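Local coordinates for AT-less polyketide synthase (Streptomyces platensis subsp. rosaceus, PDB 4TKT), which probably catalyses decarboxylative Claisen condensation, the chain-extending step of polyketide assembly, as a ketosynthase domain of the isomigrastatin synthase, at residues 107-113 / 502-506; 494-500 / 596-602. All coordinates share one frame; numbering follows the deposited sequence.

Interaction 1 (107-113 / 502-506); sequences EDAGYSR and VGREA
R504 lays one face of its guanidinium against the side chain of E107, whose CB sits 3.8 Å from R504 CZ, over the middle of the group. The two side chains cross at about a right angle. A bend at chi2 turns the arginine back toward helix 93-109, where NH1 makes a weak bond to E107 O (2.9 Å, 122° at the hydrogen) and a straighter one to G503 O of its own loop (166°). E107 OE2 stands well out of the guanidinium plane, 3.7 Å from R504 NE, so this long salt bridge works through charge alone; E107 OE1 is held by Y605 N. Farther along, the E505 carboxylate stacks on the R113 guanidinium, offset toward its rim, with the planes 14° apart. E505 OE2 also lies implausibly close to R113 N, in the first turn of helix 113-121, so the length of that contact is doubtful. Water 2 donates to both G110 O and V502 O. G110 ends helix 93-109 as the C-prime residue of a Schellman motif, and S112 is the N-cap of the next helix: the KS-MAT linker loop thus docks on the turn between helices 93-109 and 113-121 of the thiolase-fold ketosynthase.

Interaction 2 (494-500 / 596-602); sequences PDIAYTL and KPRKVAL
Two hydrogen bonds link side chains of helix 493-502 to backbone nitrogens of 596-602. R598 N donates to D495 OD1 (2.8 Å), meeting it from above the carboxylate plane. One turn on, V600 N donates to T499 OG1 (3.0 Å), while that hydroxyl gives its own proton to D495 O, 2.9 Å from T499 OG1. With OG1 beside the backbone N (chi1 -60°), the threonine can turn back onto its helix and still face the extended segment. D495 O also accepts from T499 N, the two donors arriving from opposite faces of its plane. Charge adds only a long salt bridge, D495 OD2 to R598 NE at 3.7 Å. Among the aromatic contacts, P597 CD lies over one face of the Y498 ring in a CH-pi contact, 4.1 Å from its centroid, beside the apolar pair Y498 CB and P597 CB (3.7 Å), and K599 CG meets the ring edge. H591 packs on the same tyrosine edge-to-face. A second apolar cluster forms round L602, whose CD1 reaches L500 CG (3.6 Å) and T499 CG2, the two leucines crossing at about a right angle. The extended segment 596-602 therefore runs along one side of helix 493-502, whose L500 also packs against strand 460-466.

Overall arrangement
Interactions 1 and 2 lie on the same side of the chain's centre, with their own centres about 10 Å apart, and share helix 493-502: 596-602 packs along it, while the loop leaving its C-terminal end meets 107-113. The contacts also touch directly. K599 runs from interaction 2 past the end of helix 93-109, its CE 3.6 Å from G110 O, and its NZ forms a salt bridge with D269, which also bonds Y111 OH. R504 NH2 approaches L602 CB to 3.5 Å and bonds weakly to P603 O. Ketosynthase, linker domain and the later 596-602 segment thus meet at one three-part junction. A glycerol, probably from the crystallisation liquor, lies about 4 Å from the V600 side chain.

Interaction 1 (107-113 / 502-506)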
loop_
_atom_site.group_PDB
_atom_site.type_symbol
_atom_site.label_atom_id
_atom_site.label_comp_id
_atom_site.label_asym_id
_atom_site.label_seq_id
_atom_site.Cartn_x
_atom_site.Cartn_y
_atom_site.Cartn_z
ATOM N N GLU A 107 -1.821 1.154 11.467
ATOM C CA GLU A 107 -1.341 2.337 12.165
ATOM C C GLU A 107 -1.715 3.606 11.408
ATOM O O GLU A 107 -2.021 4.627 12.020
ATOM C CB GLU A 107 0.172 2.264 12.377
ATOM C CG GLU A 107 0.585 1.231 13.417
ATOM C CD GLU A 107 2.068 1.268 13.725
ATOM O OE1 GLU A 107 2.872 1.365 12.776
ATOM O OE2 GLU A 107 2.430 1.203 14.919
ATOM N N ASP A 108 -1.700 3.536 10.080
ATOM C CA ASP A 108 -2.121 4.666 9.260
ATOM C C ASP A 108 -3.613 4.914 9.441
ATOM O O ASP A 108 -4.071 6.055 9.415
ATOM C CB ASP A 108 -1.804 4.426 7.783
ATOM C CG ASP A 108 -2.037 5.663 6.928
ATOM O OD1 ASP A 108 -1.493 6.736 7.270
ATOM O OD2 ASP A 108 -2.766 5.567 5.918
ATOM N N ALA A 109 -4.366 3.835 9.626
ATOM C CA ALA A 109 -5.807 3.928 9.827
ATOM C C ALA A 109 -6.141 4.417 11.232
ATOM O O ALA A 109 -7.253 4.874 11.491
ATOM C CB ALA A 109 -6.466 2.584 9.567
ATOM N N GLY A 110 -5.175 4.320 12.139
ATOM C CA GLY A 110 -5.392 4.724 13.514
ATOM C C GLY A 110 -6.126 3.654 14.293
ATOM O O GLY A 110 -6.979 3.950 15.127
ATOM N N TYR A 111 -5.791 2.401 14.016
ATOM C CA TYR A 111 -6.404 1.276 14.707
ATOM C C TYR A 111 -5.373 0.325 15.286
ATOM O O TYR A 111 -4.412 -0.049 14.616
ATOM C CB TYR A 111 -7.323 0.500 13.764
ATOM C CG TYR A 111 -8.710 1.078 13.634
ATOM C CD1 TYR A 111 -9.688 0.798 14.579
ATOM C CD2 TYR A 111 -9.044 1.894 12.563
ATOM C CE1 TYR A 111 -10.958 1.321 14.462
ATOM C CE2 TYR A 111 -10.312 2.422 12.437
ATOM C CZ TYR A 111 -11.266 2.133 13.391
ATOM O OH TYR A 111 -12.531 2.657 13.270
ATOM N N SER A 112 -5.576 -0.065 16.536
ATOM C CA SER A 112 -4.853 -1.197 17.089
ATOM C C SER A 112 -5.585 -2.463 16.664
ATOM O O SER A 112 -6.718 -2.391 16.186
ATOM C CB SER A 112 -4.759 -1.106 18.610
ATOM O OG SER A 112 -6.045 -1.175 19.201
ATOM N N ARG A 113 -4.938 -3.612 16.826
ATOM C CA ARG A 113 -5.552 -4.893 16.492
ATOM C C ARG A 113 -6.892 -5.076 17.199
ATOM O O ARG A 113 -7.905 -5.365 16.562
ATOM C CB ARG A 113 -4.613 -6.044 16.850
ATOM C CG ARG A 113 -3.767 -6.540 15.694
ATOM C CD ARG A 113 -2.297 -6.559 16.060
ATOM N NE ARG A 113 -2.069 -7.178 17.359
ATOM C CZ ARG A 113 -0.947 -7.042 18.056
ATOM N NH1 ARG A 113 0.045 -6.304 17.574
ATOM N NH2 ARG A 113 -0.819 -7.634 19.236
ATOM N N VAL A 502 -5.570 5.452 21.098
ATOM C CA VAL A 502 -6.494 4.386 20.729
ATOM C C VAL A 502 -6.095 3.711 19.412
ATOM O O VAL A 502 -6.661 2.686 19.030
ATOM C CB VAL A 502 -7.939 4.933 20.629
ATOM C CG1 VAL A 502 -8.112 5.757 19.366
ATOM C CG2 VAL A 502 -8.961 3.800 20.695
ATOM N N GLY A 503 -5.099 4.270 18.731
ATOM C CA GLY A 503 -4.681 3.748 17.441
ATOM C C GLY A 503 -3.327 3.064 17.429
ATOM O O GLY A 503 -2.777 2.786 16.362
ATOM N N ARG A 504 -2.780 2.796 18.609
ATOM C CA ARG A 504 -1.512 2.083 18.711
ATOM C C ARG A 504 -1.587 0.985 19.764
ATOM O O ARG A 504 -2.350 1.086 20.727
ATOM C CB ARG A 504 -0.369 3.044 19.049
ATOM C CG ARG A 504 -0.079 4.094 17.987
ATOM C CD ARG A 504 0.427 3.470 16.697
ATOM N NE ARG A 504 0.924 4.477 15.761
ATOM C CZ ARG A 504 0.163 5.127 14.885
ATOM N NH1 ARG A 504 -1.140 4.886 14.822
ATOM N NH2 ARG A 504 0.706 6.024 14.073
ATOM N N GLU A 505 -0.795 -0.064 19.570
ATOM C CA GLU A 505 -0.698 -1.149 20.542
ATOM C C GLU A 505 0.119 -0.706 21.749
ATOM O O GLU A 505 1.200 -0.136 21.598
ATOM C CB GLU A 505 -0.053 -2.387 19.917
ATOM C CG GLU A 505 -0.593 -2.761 18.551
ATOM C CD GLU A 505 -1.941 -3.444 18.623
ATOM O OE1 GLU A 505 -2.316 -3.905 19.723
ATOM O OE2 GLU A 505 -2.621 -3.519 17.578
ATOM N N ALA A 506 -0.393 -0.969 22.945
ATOM C CA ALA A 506 0.359 -0.686 24.161
ATOM C C ALA A 506 1.443 -1.742 24.354
ATOM O O ALA A 506 1.153 -2.875 24.734
ATOM C CB ALA A 506 -0.567 -0.639 25.362
HETATM O O HOH W 1 1.335 -0.193 16.986
HETATM O O HOH W 2 -9.178 2.984 17.071
#

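Interaction 2 (494-500 / 596-602)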
loop_
_atom_site.group_PDB
_atom_site.type_symbol
_atom_site.label_atom_id
_atom_site.label_comp_id
_atom_site.label_asym_id
_atom_site.label_seq_id
_atom_site.Cartn_x
_atom_site.Cartn_y
_atom_site.Cartn_z
ATOM N N PRO A 494 -4.801 17.716 20.122
ATOM C CA PRO A 494 -5.843 16.761 20.525
ATOM C C PRO A 494 -5.980 15.571 19.569
ATOM O O PRO A 494 -6.249 14.456 20.016
ATOM C CB PRO A 494 -7.116 17.612 20.517
ATOM C CG PRO A 494 -6.634 18.996 20.778
ATOM C CD PRO A 494 -5.324 19.093 20.056
ATOM N N ASP A 495 -5.790 15.806 18.275
ATOM C CA ASP A 495 -5.877 14.733 17.289
ATOM C C ASP A 495 -4.694 13.775 17.406
ATOM O O ASP A 495 -4.862 12.556 17.351
ATOM C CB ASP A 495 -5.945 15.305 15.872
ATOM C CG ASP A 495 -7.206 16.108 15.626
ATOM O OD1 ASP A 495 -8.226 15.837 16.292
ATOM O OD2 ASP A 495 -7.175 17.006 14.760
ATOM N N ILE A 496 -3.498 14.339 17.559
ATOM C CA ILE A 496 -2.279 13.550 17.693
ATOM C C ILE A 496 -2.345 12.628 18.903
ATOM O O ILE A 496 -2.064 11.435 18.802
ATOM C CB ILE A 496 -1.040 14.455 17.811
ATOM C CG1 ILE A 496 -0.830 15.236 16.513
ATOM C CG2 ILE A 496 0.194 13.634 18.141
ATOM C CD1 ILE A 496 0.261 16.274 16.597
ATOM N N ALA A 497 -2.725 13.190 20.047
ATOM C CA ALA A 497 -2.827 12.428 21.285
ATOM C C ALA A 497 -3.846 11.301 21.164
ATOM O O ALA A 497 -3.583 10.174 21.574
ATOM C CB ALA A 497 -3.190 13.348 22.444
ATOM N N TYR A 498 -5.002 11.613 20.590
ATOM C CA TYR A 498 -6.065 10.627 20.425
ATOM C C TYR A 498 -5.619 9.470 19.535
ATOM O O TYR A 498 -5.854 8.301 19.854
ATOM C CB TYR A 498 -7.317 11.287 19.844
ATOM C CG TYR A 498 -8.466 10.332 19.617
ATOM C CD1 TYR A 498 -9.225 9.864 20.681
ATOM C CD2 TYR A 498 -8.796 9.902 18.337
ATOM C CE1 TYR A 498 -10.278 8.992 20.480
ATOM C CE2 TYR A 498 -9.847 9.030 18.125
ATOM C CZ TYR A 498 -10.585 8.577 19.200
ATOM O OH TYR A 498 -11.633 7.708 18.999
ATOM N N THR A 499 -4.971 9.805 18.424
ATOM C CA THR A 499 -4.486 8.804 17.481
ATOM C C THR A 499 -3.483 7.855 18.138
ATOM O O THR A 499 -3.552 6.642 17.951
ATOM C CB THR A 499 -3.830 9.465 16.247
ATOM O OG1 THR A 499 -4.787 10.300 15.579
ATOM C CG2 THR A 499 -3.332 8.413 15.273
ATOM N N LEU A 500 -2.566 8.409 18.923
ATOM C CA LEU A 500 -1.521 7.607 19.553
ATOM C C LEU A 500 -2.035 6.789 20.734
ATOM O O LEU A 500 -1.397 5.825 21.160
ATOM C CB LEU A 500 -0.373 8.506 20.006
ATOM C CG LEU A 500 0.410 9.138 18.859
ATOM C CD1 LEU A 500 1.395 10.167 19.380
ATOM C CD2 LEU A 500 1.124 8.057 18.069
ATOM N N LYS A 596 -15.394 13.288 19.396
ATOM C CA LYS A 596 -14.104 12.605 19.345
ATOM C C LYS A 596 -13.145 13.260 18.357
ATOM O O LYS A 596 -13.542 13.627 17.251
ATOM C CB LYS A 596 -14.294 11.130 18.983
ATOM C CG LYS A 596 -14.893 10.298 20.103
ATOM C CD LYS A 596 -15.111 8.860 19.673
ATOM C CE LYS A 596 -15.508 7.991 20.854
ATOM N NZ LYS A 596 -16.715 8.511 21.554
ATOM N N PRO A 597 -11.874 13.409 18.760
ATOM C CA PRO A 597 -10.834 13.998 17.908
ATOM C C PRO A 597 -10.615 13.182 16.642
ATOM O O PRO A 597 -10.970 12.004 16.601
ATOM C CB PRO A 597 -9.586 13.968 18.798
ATOM C CG PRO A 597 -10.110 13.878 20.192
ATOM C CD PRO A 597 -11.357 13.058 20.093
ATOM N N ARG A 598 -10.038 13.804 15.620
ATOM C CA ARG A 598 -9.790 13.118 14.362
ATOM C C ARG A 598 -8.577 12.202 14.467
ATOM O O ARG A 598 -7.600 12.528 15.137
ATOM C CB ARG A 598 -9.570 14.119 13.225
ATOM C CG ARG A 598 -10.658 15.162 13.060
ATOM C CD ARG A 598 -10.433 15.963 11.785
ATOM N NE ARG A 598 -9.023 16.302 11.601
ATOM C CZ ARG A 598 -8.525 16.885 10.515
ATOM N NH1 ARG A 598 -9.324 17.202 9.504
ATOM N NH2 ARG A 598 -7.228 17.152 10.438
ATOM N N LYS A 599 -8.645 11.053 13.807
ATOM C CA LYS A 599 -7.457 10.239 13.621
ATOM C C LYS A 599 -6.619 10.892 12.531
ATOM O O LYS A 599 -7.161 11.413 11.559
ATOM C CB LYS A 599 -7.824 8.803 13.255
ATOM C CG LYS A 599 -8.496 8.043 14.379
ATOM C CD LYS A 599 -9.187 6.794 13.872
ATOM C CE LYS A 599 -9.866 6.049 15.010
ATOM N NZ LYS A 599 -10.994 5.202 14.530
ATOM N N VAL A 600 -5.303 10.896 12.702
ATOM C CA VAL A 600 -4.431 11.514 11.712
ATOM C C VAL A 600 -3.297 10.581 11.324
ATOM O O VAL A 600 -3.010 9.610 12.024
ATOM C CB VAL A 600 -3.838 12.843 12.223
ATOM C CG1 VAL A 600 -4.927 13.898 12.353
ATOM C CG2 VAL A 600 -3.118 12.633 13.549
ATOM N N ALA A 601 -2.657 10.883 10.201
ATOM C CA ALA A 601 -1.549 10.076 9.715
ATOM C C ALA A 601 -0.273 10.390 10.486
ATOM O O ALA A 601 0.246 11.502 10.421
ATOM C CB ALA A 601 -1.340 10.300 8.227
ATOM N N LEU A 602 0.222 9.400 11.219
ATOM C CA LEU A 602 1.457 9.542 11.977
ATOM C C LEU A 602 2.433 8.447 11.561
ATOM O O LEU A 602 2.014 7.421 11.027
ATOM C CB LEU A 602 1.171 9.480 13.478
ATOM C CG LEU A 602 0.323 10.630 14.020
ATOM C CD1 LEU A 602 -0.066 10.376 15.461
ATOM C CD2 LEU A 602 1.074 11.943 13.897
#